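Local coordinates for synaptic vesicle membrane protein VAT-1 homolog-like (Homo sapiens, PDB 4A27) that probably acts as an oxidoreductase of the quinone oxidoreductase branch of the zinc-containing alcohol dehydrogenase family, although its substrate is not established, at residues Ile35-Cys40 with Leu340-Thr345; Lys80-Gly85 with Val108-Asp113; Met89-Tyr94 with Asn282-Gln287; Leu140-Ser145 with Val166-Val171. One frame throughout, in Å; residues are numbered along the deposited sequence.

Contact 1 (Ile35-Cys40 with Leu340-Thr345); sequences IRVKAC and LDVEKT. With EDO (1,2-ethanediol), chain D.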
loop_
_atom_site.group_PDB
_atom_site.type_symbol
_atom_site.label_atom_id
_atom_site.label_comp_id
_atom_site.label_asym_id
_atom_site.label_seq_id
_atom_site.Cartn_x
_atom_site.Cartn_y
_atom_site.Cartn_z
ATOM N N ILE A 35 19.601 27.241 15.645
ATOM C CA ILE A 35 18.324 27.924 15.419
ATOM C C ILE A 35 17.869 28.621 16.683
ATOM O O ILE A 35 17.807 28.014 17.772
ATOM C CB ILE A 35 17.158 26.924 14.967
ATOM C CG1 ILE A 35 17.454 26.294 13.614
ATOM C CG2 ILE A 35 15.828 27.705 14.891
ATOM C CD1 ILE A 35 16.486 25.179 13.141
ATOM N N ARG A 36 17.546 29.902 16.535
ATOM C CA ARG A 36 16.964 30.714 17.599
ATOM C C ARG A 36 15.465 30.466 17.489
ATOM O O ARG A 36 14.849 30.889 16.514
ATOM C CB ARG A 36 17.323 32.194 17.377
ATOM C CG ARG A 36 16.582 33.230 18.249
ATOM C CD ARG A 36 16.914 33.142 19.727
ATOM N NE ARG A 36 18.238 33.736 19.957
ATOM C CZ ARG A 36 18.708 34.137 21.134
ATOM N NH1 ARG A 36 17.985 34.027 22.247
ATOM N NH2 ARG A 36 19.927 34.659 21.196
ATOM N N VAL A 37 14.898 29.783 18.482
ATOM C CA VAL A 37 13.576 29.202 18.369
ATOM C C VAL A 37 12.528 30.245 18.624
ATOM O O VAL A 37 12.639 31.023 19.568
ATOM C CB VAL A 37 13.394 28.046 19.371
ATOM C CG1 VAL A 37 11.917 27.500 19.411
ATOM C CG2 VAL A 37 14.380 26.967 19.045
ATOM N N LYS A 38 11.523 30.292 17.755
ATOM C CA LYS A 38 10.389 31.197 17.947
ATOM C C LYS A 38 9.130 30.433 18.378
ATOM O O LYS A 38 8.300 30.963 19.111
ATOM C CB LYS A 38 10.103 31.935 16.669
ATOM C CG LYS A 38 11.232 32.844 16.220
ATOM C CD LYS A 38 11.219 34.123 17.029
ATOM C CE LYS A 38 12.273 35.120 16.583
ATOM N NZ LYS A 38 11.826 36.481 17.045
ATOM N N ALA A 39 8.957 29.213 17.858
ATOM C CA ALA A 39 7.814 28.408 18.236
ATOM C C ALA A 39 8.125 26.947 18.111
ATOM O O ALA A 39 8.977 26.541 17.322
ATOM C CB ALA A 39 6.621 28.786 17.377
ATOM N N CYS A 40 7.366 26.157 18.865
ATOM C CA CYS A 40 7.476 24.730 18.914
ATOM C C CYS A 40 6.093 24.084 18.800
ATOM O O CYS A 40 5.090 24.516 19.434
ATOM C CB CYS A 40 8.056 24.274 20.293
ATOM S SG CYS A 40 9.341 25.330 21.053
ATOM N N LEU A 340 3.630 26.108 21.207
ATOM C CA LEU A 340 4.324 26.816 22.274
ATOM C C LEU A 340 4.967 28.032 21.617
ATOM O O LEU A 340 5.802 27.880 20.721
ATOM C CB LEU A 340 5.424 25.963 22.854
ATOM C CG LEU A 340 5.011 24.684 23.574
ATOM C CD1 LEU A 340 6.192 24.183 24.423
ATOM C CD2 LEU A 340 3.758 24.938 24.423
ATOM N N ASP A 341 4.562 29.207 22.038
ATOM C CA ASP A 341 5.052 30.456 21.459
ATOM C C ASP A 341 6.047 31.089 22.464
ATOM O O ASP A 341 5.646 31.580 23.518
ATOM C CB ASP A 341 3.844 31.356 21.208
ATOM C CG ASP A 341 4.201 32.649 20.569
ATOM O OD1 ASP A 341 5.328 33.130 20.808
ATOM O OD2 ASP A 341 3.324 33.202 19.877
ATOM N N VAL A 342 7.337 31.040 22.141
ATOM C CA VAL A 342 8.399 31.446 23.088
ATOM C C VAL A 342 8.250 32.926 23.585
ATOM O O VAL A 342 8.517 33.202 24.738
ATOM C CB VAL A 342 9.807 31.221 22.486
ATOM C CG1 VAL A 342 10.880 31.760 23.408
ATOM C CG2 VAL A 342 9.996 29.751 22.146
ATOM N N GLU A 343 7.793 33.841 22.726
ATOM C CA GLU A 343 7.636 35.265 23.128
ATOM C C GLU A 343 6.259 35.599 23.709
ATOM O O GLU A 343 5.962 36.756 23.994
ATOM C CB GLU A 343 7.959 36.180 21.943
ATOM C CG GLU A 343 9.458 36.113 21.560
ATOM C CD GLU A 343 9.865 37.012 20.382
ATOM O OE1 GLU A 343 9.029 37.777 19.847
ATOM O OE2 GLU A 343 11.040 36.937 19.975
ATOM N N LYS A 344 5.409 34.593 23.924
ATOM C CA LYS A 344 4.097 34.867 24.543
ATOM C C LYS A 344 4.197 34.986 26.060
ATOM O O LYS A 344 4.787 34.140 26.737
ATOM C CB LYS A 344 3.043 33.838 24.126
ATOM C CG LYS A 344 1.641 34.124 24.687
ATOM C CD LYS A 344 0.551 33.323 23.982
ATOM C CE LYS A 344 -0.817 33.619 24.591
ATOM N NZ LYS A 344 -1.024 32.707 25.732
ATOM N N THR A 345 3.635 36.070 26.600
ATOM C CA THR A 345 3.610 36.235 28.027
ATOM C C THR A 345 2.551 35.346 28.613
ATOM O O THR A 345 1.459 35.301 28.048
ATOM C CB THR A 345 3.162 37.661 28.430
ATOM O OG1 THR A 345 3.724 38.637 27.535
ATOM C CG2 THR A 345 3.565 37.924 29.896
HETATM C C1 EDO D . 13.264 35.890 21.918
HETATM O O1 EDO D . 13.335 35.102 20.711
HETATM C C2 EDO D . 13.460 35.035 23.181
HETATM O O2 EDO D . 14.646 34.221 23.053
HETATM O O HOH W 1 7.633 33.545 19.752
#
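Cys40 and Leu340 form an antiparallel hydrogen-bonded pair, Cys40 N to Leu340 O at 3.0 Å and Leu340 N to Cys40 O at 2.8 Å, with Ala39 and Asp341 as the adjoining non-hydrogen-bonded pair. One step further the strands part: Val342 N still donates to Lys38 O (3.2 Å), but from 37° out of the carbonyl plane, where the chain 340-345 enters a type I turn from Asp341 to Lys344. A water also donates to Lys38 O, tying that carbonyl to Asp341 OD1 and Glu343 N. The pairing joins strand 337-341, near the C-terminus, to strand 32-42 of the GroES-like domain. Lys38 and Ala39 both face Ser69 of strand 67-75 in a classic beta bulge. Cys40 CB and Leu340 CB meet at 4.0 Å on the face covered by Trp97 from a loop. The side chains of two valines cross at about a right angle, Val342 CG2 lying 4.0 Å from Val37 CG1. Lys38 leaves the strand away from 340-345, yet a bend at chi2 (-78°) swings its amine back to a salt bridge, NZ to Glu343 OE2 at 3.1 Å, entering from above the carboxylate plane. With an alanine here, the Glu343 carboxylate would probably lose this cationic mate and turn more freely. A 1,2-ethanediol, probably from the crystallisation liquor, bonds weakly to the same OE2 through O1 and to Arg36 NH1 through O2.

Contact 2 (Lys80-Gly85 with Val108-Asp113); sequences KGYEIG and VYKIPD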
loop_
_atom_site.group_PDB
_atom_site.type_symbol
_atom_site.label_atom_id
_atom_site.label_comp_id
_atom_site.label_asym_id
_atom_site.label_seq_id
_atom_site.Cartn_x
_atom_site.Cartn_y
_atom_site.Cartn_z
ATOM N N LYS A 80 26.251 24.158 3.564
ATOM C CA LYS A 80 25.958 25.107 2.486
ATOM C C LYS A 80 24.446 25.216 2.248
ATOM O O LYS A 80 23.666 24.332 2.631
ATOM C CB LYS A 80 26.680 24.694 1.198
ATOM N N GLY A 81 24.047 26.322 1.620
ATOM C CA GLY A 81 22.649 26.575 1.262
ATOM C C GLY A 81 21.858 27.413 2.259
ATOM O O GLY A 81 20.683 27.716 2.016
ATOM N N TYR A 82 22.490 27.795 3.372
ATOM C CA TYR A 82 21.845 28.641 4.373
ATOM C C TYR A 82 22.712 29.810 4.728
ATOM O O TYR A 82 23.933 29.749 4.614
ATOM C CB TYR A 82 21.537 27.861 5.647
ATOM C CG TYR A 82 20.540 26.758 5.436
ATOM C CD1 TYR A 82 20.963 25.499 5.005
ATOM C CD2 TYR A 82 19.174 26.965 5.645
ATOM C CE1 TYR A 82 20.051 24.470 4.788
ATOM C CE2 TYR A 82 18.234 25.926 5.418
ATOM C CZ TYR A 82 18.690 24.687 5.005
ATOM O OH TYR A 82 17.826 23.658 4.778
ATOM N N GLU A 83 22.058 30.873 5.174
ATOM C CA GLU A 83 22.730 32.061 5.662
ATOM C C GLU A 83 22.087 32.408 6.965
ATOM O O GLU A 83 20.928 32.085 7.195
ATOM C CB GLU A 83 22.509 33.227 4.722
ATOM C CG GLU A 83 22.392 32.861 3.293
ATOM C CD GLU A 83 22.709 34.082 2.483
ATOM O OE1 GLU A 83 23.905 34.297 2.253
ATOM O OE2 GLU A 83 21.796 34.875 2.180
ATOM N N ILE A 84 22.822 33.105 7.806
ATOM C CA ILE A 84 22.286 33.534 9.067
ATOM C C ILE A 84 21.127 34.475 8.759
ATOM O O ILE A 84 21.192 35.246 7.799
ATOM C CB ILE A 84 23.392 34.228 9.874
ATOM C CG1 ILE A 84 24.543 33.235 10.128
ATOM C CG2 ILE A 84 22.832 34.833 11.168
ATOM C CD1 ILE A 84 25.876 33.925 10.497
ATOM N N GLY A 85 20.057 34.384 9.554
ATOM C CA GLY A 85 18.840 35.182 9.324
ATOM C C GLY A 85 17.754 34.452 8.532
ATOM O O GLY A 85 16.651 34.959 8.430
ATOM N N VAL A 108 16.179 20.448 8.235
ATOM C CA VAL A 108 15.824 21.854 8.273
ATOM C C VAL A 108 15.272 22.293 6.941
ATOM O O VAL A 108 15.757 21.870 5.896
ATOM C CB VAL A 108 17.061 22.748 8.644
ATOM C CG1 VAL A 108 16.639 24.195 8.753
ATOM C CG2 VAL A 108 17.684 22.279 9.939
ATOM N N TYR A 109 14.275 23.167 6.968
ATOM C CA TYR A 109 13.613 23.588 5.746
ATOM C C TYR A 109 13.329 25.047 5.828
ATOM O O TYR A 109 12.800 25.532 6.815
ATOM C CB TYR A 109 12.297 22.823 5.511
ATOM C CG TYR A 109 12.413 21.380 5.871
ATOM C CD1 TYR A 109 12.862 20.442 4.966
ATOM C CD2 TYR A 109 12.087 20.951 7.146
ATOM C CE1 TYR A 109 12.983 19.106 5.333
ATOM C CE2 TYR A 109 12.215 19.652 7.508
ATOM C CZ TYR A 109 12.692 18.728 6.623
ATOM O OH TYR A 109 12.780 17.390 7.006
ATOM N N LYS A 110 13.699 25.750 4.771
ATOM C CA LYS A 110 13.465 27.170 4.664
ATOM C C LYS A 110 12.000 27.395 4.500
ATOM O O LYS A 110 11.351 26.679 3.756
ATOM C CB LYS A 110 14.162 27.713 3.420
ATOM C CG LYS A 110 15.664 27.653 3.485
ATOM C CD LYS A 110 16.248 28.432 2.327
ATOM C CE LYS A 110 17.751 28.526 2.395
ATOM N NZ LYS A 110 18.276 29.303 1.235
ATOM N N ILE A 111 11.464 28.393 5.178
ATOM C CA ILE A 111 10.063 28.690 5.033
ATOM C C ILE A 111 9.852 29.943 4.179
ATOM O O ILE A 111 10.699 30.823 4.097
ATOM C CB ILE A 111 9.299 28.738 6.410
ATOM C CG1 ILE A 111 9.825 29.854 7.317
ATOM C CG2 ILE A 111 9.393 27.368 7.104
ATOM C CD1 ILE A 111 9.098 29.981 8.667
ATOM N N PRO A 112 8.701 30.019 3.523
ATOM C CA PRO A 112 8.365 31.241 2.791
ATOM C C PRO A 112 8.146 32.447 3.700
ATOM O O PRO A 112 7.716 32.293 4.853
ATOM C CB PRO A 112 7.035 30.896 2.095
ATOM C CG PRO A 112 6.766 29.450 2.355
ATOM C CD PRO A 112 7.599 29.036 3.528
ATOM N N ASP A 113 8.380 33.638 3.152
ATOM C CA ASP A 113 8.212 34.904 3.890
ATOM C C ASP A 113 6.774 35.110 4.377
ATOM O O ASP A 113 6.548 35.731 5.408
ATOM C CB ASP A 113 8.631 36.101 3.001
ATOM C CG ASP A 113 10.136 36.094 2.632
ATOM O OD1 ASP A 113 10.953 35.422 3.313
ATOM O OD2 ASP A 113 10.507 36.769 1.653
#
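Tyr82 OH and Lys110 NZ make the two polar links between the loop 80-85 and the strand-end segment 108-113, and each ends on a backbone carbonyl. Tyr82 OH donates to Val108 O at 3.0 Å and Lys110 NZ donates to Gly81 O at 3.0 Å; both bonds are weak. They run in opposite senses across the gap, one side chain from each segment reaching over to the other's main chain. Val108 O is also bonded by Arg294 of helix 290-305. The amine of Lys110 has a further, long and weak ion pair with Asp86.

Apolar contact fills the space between these bonds. The lysine chain is extended beyond CG, its chi2, chi3 and chi4 all near 180°, which lets its methylenes pass the tyrosine ring at a slant before the amine arrives at Gly81. The approach is nearest at Lys110 CG, 3.7 Å from Tyr82 CE2. Val108 CG1 lies 4.1 Å from the same CE2, and Leu33 packs against both Tyr82 and Val108. Any cation-pi attraction from Lys110 NZ is weak at best, since it stands 5.5 Å from the centroid of the Tyr82 ring.

The loop 80-85, which connects strands 67-75 and 87-91, folds over strand 108-110, the sheet neighbour of 87-91, in the GroES-like domain common to this dehydrogenase family.

Contact 3 (Met89-Tyr94 with Asn282-Gln287); sequences MAFVNY and NLLFKQ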
loop_
_atom_site.group_PDB
_atom_site.type_symbol
_atom_site.label_atom_id
_atom_site.label_comp_id
_atom_site.label_asym_id
_atom_site.label_seq_id
_atom_site.Cartn_x
_atom_site.Cartn_y
_atom_site.Cartn_z
ATOM N N MET A 89 11.915 25.957 9.545
ATOM C CA MET A 89 11.241 25.011 10.414
ATOM C C MET A 89 12.069 23.752 10.391
ATOM O O MET A 89 12.845 23.526 9.455
ATOM C CB MET A 89 9.808 24.753 9.929
ATOM C CG MET A 89 9.704 24.094 8.570
ATOM S SD MET A 89 7.995 24.004 7.926
ATOM C CE MET A 89 8.347 23.602 6.192
ATOM N N ALA A 90 11.924 22.916 11.411
ATOM C CA ALA A 90 12.895 21.860 11.574
ATOM C C ALA A 90 12.396 20.777 12.479
ATOM O O ALA A 90 11.589 21.043 13.370
ATOM C CB ALA A 90 14.234 22.437 12.138
ATOM N N PHE A 91 12.839 19.556 12.194
ATOM C CA PHE A 91 12.615 18.433 13.080
ATOM C C PHE A 91 13.841 18.361 13.960
ATOM O O PHE A 91 14.943 18.650 13.513
ATOM C CB PHE A 91 12.520 17.105 12.308
ATOM C CG PHE A 91 11.273 16.944 11.482
ATOM C CD1 PHE A 91 10.066 16.646 12.083
ATOM C CD2 PHE A 91 11.309 17.040 10.089
ATOM C CE1 PHE A 91 8.937 16.482 11.309
ATOM C CE2 PHE A 91 10.175 16.871 9.323
ATOM C CZ PHE A 91 9.008 16.577 9.925
ATOM N N VAL A 92 13.679 17.903 15.173
ATOM C CA VAL A 92 14.826 17.760 16.029
ATOM C C VAL A 92 14.545 16.602 16.956
ATOM O O VAL A 92 13.395 16.392 17.360
ATOM C CB VAL A 92 15.170 19.097 16.750
ATOM C CG1 VAL A 92 14.048 19.567 17.574
ATOM C CG2 VAL A 92 16.427 18.925 17.616
ATOM N N ASN A 93 15.568 15.786 17.195
ATOM C CA ASN A 93 15.386 14.559 17.946
ATOM C C ASN A 93 15.459 14.931 19.405
ATOM O O ASN A 93 16.499 14.815 20.036
ATOM C CB ASN A 93 16.449 13.506 17.545
ATOM C CG ASN A 93 16.122 12.098 18.049
ATOM O OD1 ASN A 93 15.088 11.847 18.660
ATOM N ND2 ASN A 93 17.016 11.164 17.765
ATOM N N TYR A 94 14.334 15.394 19.937
ATOM C CA TYR A 94 14.257 15.975 21.300
ATOM C C TYR A 94 14.902 17.326 21.266
ATOM O O TYR A 94 15.452 17.741 20.233
ATOM C CB TYR A 94 14.934 15.099 22.378
ATOM C CG TYR A 94 14.233 13.804 22.613
ATOM C CD1 TYR A 94 13.157 13.723 23.484
ATOM C CD2 TYR A 94 14.621 12.663 21.951
ATOM C CE1 TYR A 94 12.475 12.532 23.687
ATOM C CE2 TYR A 94 13.943 11.468 22.135
ATOM C CZ TYR A 94 12.869 11.410 23.003
ATOM O OH TYR A 94 12.217 10.197 23.196
ATOM N N ASN A 282 10.567 7.767 13.480
ATOM C CA ASN A 282 11.430 6.630 13.143
ATOM C C ASN A 282 11.983 6.690 11.745
ATOM O O ASN A 282 13.147 6.343 11.536
ATOM C CB ASN A 282 10.698 5.314 13.290
ATOM C CG ASN A 282 10.465 4.945 14.720
ATOM O OD1 ASN A 282 10.929 5.630 15.641
ATOM N ND2 ASN A 282 9.709 3.877 14.926
ATOM N N LEU A 283 11.159 7.132 10.800
ATOM C CA LEU A 283 11.585 7.290 9.417
ATOM C C LEU A 283 12.723 8.290 9.331
ATOM O O LEU A 283 13.683 8.072 8.590
ATOM C CB LEU A 283 10.412 7.754 8.535
ATOM C CG LEU A 283 10.479 7.584 7.022
ATOM C CD1 LEU A 283 10.746 6.117 6.630
ATOM C CD2 LEU A 283 9.161 8.069 6.366
ATOM N N LEU A 284 12.611 9.369 10.115
ATOM C CA LEU A 284 13.600 10.435 10.152
ATOM C C LEU A 284 14.929 10.058 10.852
ATOM O O LEU A 284 15.998 10.211 10.276
ATOM C CB LEU A 284 13.041 11.659 10.852
ATOM C CG LEU A 284 11.980 12.410 10.064
ATOM C CD1 LEU A 284 11.226 13.349 10.999
ATOM C CD2 LEU A 284 12.602 13.138 8.880
ATOM N N PHE A 285 14.819 9.559 12.073
ATOM C CA PHE A 285 15.928 9.509 13.013
ATOM C C PHE A 285 16.491 8.103 13.212
ATOM O O PHE A 285 17.542 7.988 13.803
ATOM C CB PHE A 285 15.506 10.071 14.383
ATOM C CG PHE A 285 15.128 11.519 14.364
ATOM C CD1 PHE A 285 15.960 12.469 13.783
ATOM C CD2 PHE A 285 13.940 11.944 14.928
ATOM C CE1 PHE A 285 15.598 13.830 13.766
ATOM C CE2 PHE A 285 13.594 13.303 14.928
ATOM C CZ PHE A 285 14.417 14.230 14.338
ATOM N N LYS A 286 15.781 7.062 12.755
ATOM C CA LYS A 286 16.254 5.664 12.832
ATOM C C LYS A 286 16.478 5.005 11.468
ATOM O O LYS A 286 17.368 4.166 11.341
ATOM C CB LYS A 286 15.272 4.778 13.600
ATOM C CG LYS A 286 14.977 5.242 14.979
ATOM C CD LYS A 286 14.184 4.195 15.747
ATOM C CE LYS A 286 13.800 4.719 17.132
ATOM N NZ LYS A 286 12.949 3.765 17.880
ATOM N N GLN A 287 15.666 5.358 10.471
ATOM C CA GLN A 287 15.691 4.665 9.198
ATOM C C GLN A 287 16.323 5.466 8.066
ATOM O O GLN A 287 16.461 4.956 6.967
ATOM C CB GLN A 287 14.281 4.240 8.825
ATOM C CG GLN A 287 13.739 3.149 9.730
ATOM C CD GLN A 287 12.217 3.140 9.792
ATOM O OE1 GLN A 287 11.555 3.763 8.967
ATOM N NE2 GLN A 287 11.657 2.461 10.802
#
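Phe285 points its ring from the end of helix 280-285 at Asn93, with CG beside its own backbone N (chi1 -64°), while Asn93 has CG swung opposite its backbone N (chi1 -167°), which lays its amide along that ring. The contact bridges two domains, Asn93 coming from the GroES-like domain and Phe285 from the Rossmann-type domain, which in relatives binds the nicotinamide cofactor. The amide and ring planes lie 4° apart, stacked. Asn93 CB sits over the ring centre, 3.7 Å from the Phe285 centroid, in a CH-pi contact; Leu284 CB covers the opposite face. The Phe285 ring also meets Phe107 edge-to-face. An alanine in its place would probably open a gap between Asn93 and the helix end and leave the asparagine amide free to turn. Asn282 and Gln287 of the same segment hydrogen-bond to Glu270 and Asn272 of the second subunit. The end of the Phe285 ring is close to the backbone, its CZ 3.5 Å from Asn93 N. Next to it, Leu284 crosses Phe91 at about a right angle and sets one methyl, CD1, over the Phe91 ring face, 3.6 Å from the centroid.

Contact 4 (Leu140-Ser145 with Val166-Val171); sequences LREGMS and VPNVTV. With EDO (1,2-ethanediol), chain C.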
loop_
_atom_site.group_PDB
_atom_site.type_symbol
_atom_site.label_atom_id
_atom_site.label_comp_id
_atom_site.label_asym_id
_atom_site.label_seq_id
_atom_site.Cartn_x
_atom_site.Cartn_y
_atom_site.Cartn_z
ATOM N N LEU A 140 -3.444 7.552 -2.900
ATOM C CA LEU A 140 -4.705 8.252 -3.125
ATOM C C LEU A 140 -4.807 8.808 -4.527
ATOM O O LEU A 140 -3.917 9.524 -4.962
ATOM C CB LEU A 140 -4.893 9.408 -2.127
ATOM C CG LEU A 140 -6.176 10.229 -2.275
ATOM C CD1 LEU A 140 -7.462 9.378 -1.971
ATOM C CD2 LEU A 140 -6.080 11.464 -1.377
ATOM N N ARG A 141 -5.906 8.480 -5.200
ATOM C CA ARG A 141 -6.192 8.926 -6.603
ATOM C C ARG A 141 -7.650 9.365 -6.735
ATOM O O ARG A 141 -8.463 9.108 -5.845
ATOM C CB ARG A 141 -5.936 7.772 -7.641
ATOM C CG ARG A 141 -4.441 7.507 -7.946
ATOM C CD ARG A 141 -4.192 6.026 -8.390
ATOM N NE ARG A 141 -4.263 5.134 -7.240
ATOM C CZ ARG A 141 -4.376 3.814 -7.282
ATOM N NH1 ARG A 141 -4.427 3.175 -8.440
ATOM N NH2 ARG A 141 -4.426 3.136 -6.144
ATOM N N GLU A 142 -7.965 9.983 -7.885
ATOM C CA GLU A 142 -9.287 10.481 -8.234
ATOM C C GLU A 142 -10.399 9.510 -7.947
ATOM O O GLU A 142 -10.277 8.353 -8.272
ATOM C CB GLU A 142 -9.366 10.849 -9.732
ATOM C CG GLU A 142 -8.949 12.262 -10.068
ATOM C CD GLU A 142 -9.338 12.697 -11.497
ATOM O OE1 GLU A 142 -10.522 12.537 -11.899
ATOM O OE2 GLU A 142 -8.443 13.200 -12.222
ATOM N N GLY A 143 -11.491 9.997 -7.342
ATOM C CA GLY A 143 -12.675 9.172 -7.098
ATOM C C GLY A 143 -12.646 8.301 -5.849
ATOM O O GLY A 143 -13.609 7.607 -5.543
ATOM N N MET A 144 -11.559 8.312 -5.102
ATOM C CA MET A 144 -11.470 7.423 -3.945
ATOM C C MET A 144 -12.135 8.023 -2.732
ATOM O O MET A 144 -12.504 9.177 -2.721
ATOM C CB MET A 144 -10.003 7.137 -3.633
ATOM C CG MET A 144 -9.386 6.309 -4.711
ATOM S SD MET A 144 -7.684 5.826 -4.426
ATOM C CE MET A 144 -7.762 5.374 -2.746
ATOM N N SER A 145 -12.258 7.226 -1.677
ATOM C CA SER A 145 -12.812 7.724 -0.469
ATOM C C SER A 145 -11.928 7.361 0.727
ATOM O O SER A 145 -11.227 6.340 0.735
ATOM C CB SER A 145 -14.247 7.206 -0.331
ATOM O OG SER A 145 -14.251 5.917 0.247
ATOM N N VAL A 166 -6.815 16.524 -4.719
ATOM C CA VAL A 166 -7.032 15.440 -5.653
ATOM C C VAL A 166 -8.524 15.411 -6.042
ATOM O O VAL A 166 -9.379 15.411 -5.174
ATOM C CB VAL A 166 -6.681 14.095 -5.019
ATOM C CG1 VAL A 166 -7.027 12.917 -6.010
ATOM C CG2 VAL A 166 -5.205 14.071 -4.612
ATOM N N PRO A 167 -8.849 15.370 -7.349
ATOM C CA PRO A 167 -10.274 15.500 -7.729
ATOM C C PRO A 167 -11.211 14.383 -7.245
ATOM O O PRO A 167 -10.840 13.200 -7.202
ATOM C CB PRO A 167 -10.234 15.516 -9.258
ATOM C CG PRO A 167 -8.819 15.811 -9.633
ATOM C CD PRO A 167 -7.961 15.323 -8.517
ATOM N N ASN A 168 -12.407 14.795 -6.834
ATOM C CA ASN A 168 -13.510 13.906 -6.520
ATOM C C ASN A 168 -13.145 12.910 -5.429
ATOM O O ASN A 168 -13.442 11.717 -5.531
ATOM C CB ASN A 168 -14.016 13.168 -7.780
ATOM C CG ASN A 168 -14.199 14.100 -8.965
ATOM O OD1 ASN A 168 -14.974 15.046 -8.901
ATOM N ND2 ASN A 168 -13.459 13.855 -10.039
ATOM N N VAL A 169 -12.524 13.395 -4.362
ATOM C CA VAL A 169 -12.219 12.508 -3.247
ATOM C C VAL A 169 -13.199 12.761 -2.168
ATOM O O VAL A 169 -13.369 13.901 -1.761
ATOM C CB VAL A 169 -10.763 12.675 -2.796
ATOM C CG1 VAL A 169 -10.463 11.952 -1.475
ATOM C CG2 VAL A 169 -9.888 12.068 -3.897
ATOM N N THR A 170 -13.836 11.695 -1.673
ATOM C CA THR A 170 -14.830 11.831 -0.616
ATOM C C THR A 170 -14.203 11.530 0.734
ATOM O O THR A 170 -13.704 10.431 0.965
ATOM C CB THR A 170 -16.037 10.896 -0.879
ATOM O OG1 THR A 170 -16.584 11.209 -2.153
ATOM C CG2 THR A 170 -17.119 11.046 0.160
ATOM N N VAL A 171 -14.230 12.521 1.617
ATOM C CA VAL A 171 -13.601 12.425 2.924
ATOM C C VAL A 171 -14.689 12.300 3.976
ATOM O O VAL A 171 -15.586 13.151 4.088
ATOM C CB VAL A 171 -12.719 13.664 3.206
ATOM C CG1 VAL A 171 -11.969 13.547 4.570
ATOM C CG2 VAL A 171 -11.727 13.949 1.998
HETATM C C1 EDO C . -5.912 2.166 -1.906
HETATM O O1 EDO C . -5.837 1.028 -1.027
HETATM C C2 EDO C . -4.712 3.057 -1.673
HETATM O O2 EDO C . -3.931 3.266 -2.864
#
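Two backbone hydrogen bonds hold Gly143 and Met144 against the approach to strand 170-175: Gly143 N to Pro167 O at 3.3 Å and Thr170 N to Met144 O at 3.0 Å. CA-H...O contacts fill in between them, such as Gly143 CA to Asn168 O at 3.1 Å, and Ser145 and Thr170 then form a parallel beta bridge. Among the side chains, Glu142 crosses Pro167 with its CG 3.6 Å from Pro167 CD, and its carboxylate runs alongside the Asn168 amide, the planes turned 61° apart. On the inner side Leu140 CD1 and Val169 CG1 meet tip to tip at 4.0 Å, while Val166 CG1 presses on the Arg141-Glu142 peptide, 3.6 Å from Glu142 N.

The type II turn Arg141-Met144 presents the Glu142 side chain and the Gly143 N-H, with Gly143 at its positive-phi position. Met144 chi1 (-68°) and an extended chi2 (-177°) place SD where it takes a weak bond from Arg141 N. Arg141 itself points away from 166-171: NE bonds Asn139 O, NH1 makes a salt bridge to Glu136 of the second subunit, and NH2 weakly bonds O2 of a 1,2-ethanediol, probably from the crystallisation liquor.

Leu140 continues inward onto Phe135 of helix 124-137, Cys163 of helix 154-163 and Ile211 of strand 209-215, where strands 145-148 and 170-175 begin side by side in the parallel Rossmann sheet.

In the fold
Contacts 1, 2 and 3 all reach the mixed sheet of the GroES-like domain, whereas contact 4 lies in the parallel Rossmann sheet. Contacts 2 and 3 are joined through neighbouring strands 108-110 and 87-91: Tyr109 N lies 2.9 Å from Met89 O, a probable hydrogen bond, and Tyr109 OH packs 3.4 Å from Phe91 CD2. Contact 1 touches contact 3 where Ile35 CD1 meets Ala90 CB at 3.7 Å. Contact 3 bridges the GroES-like and Rossmann-type parts, its centre about 30 Å from that of contact 4. Contacts 1 and 4 lie on opposite sides of the chain's centre, about 37 Å apart between centres. The ethanediols bound at these two contacts are probably crystallisation additives.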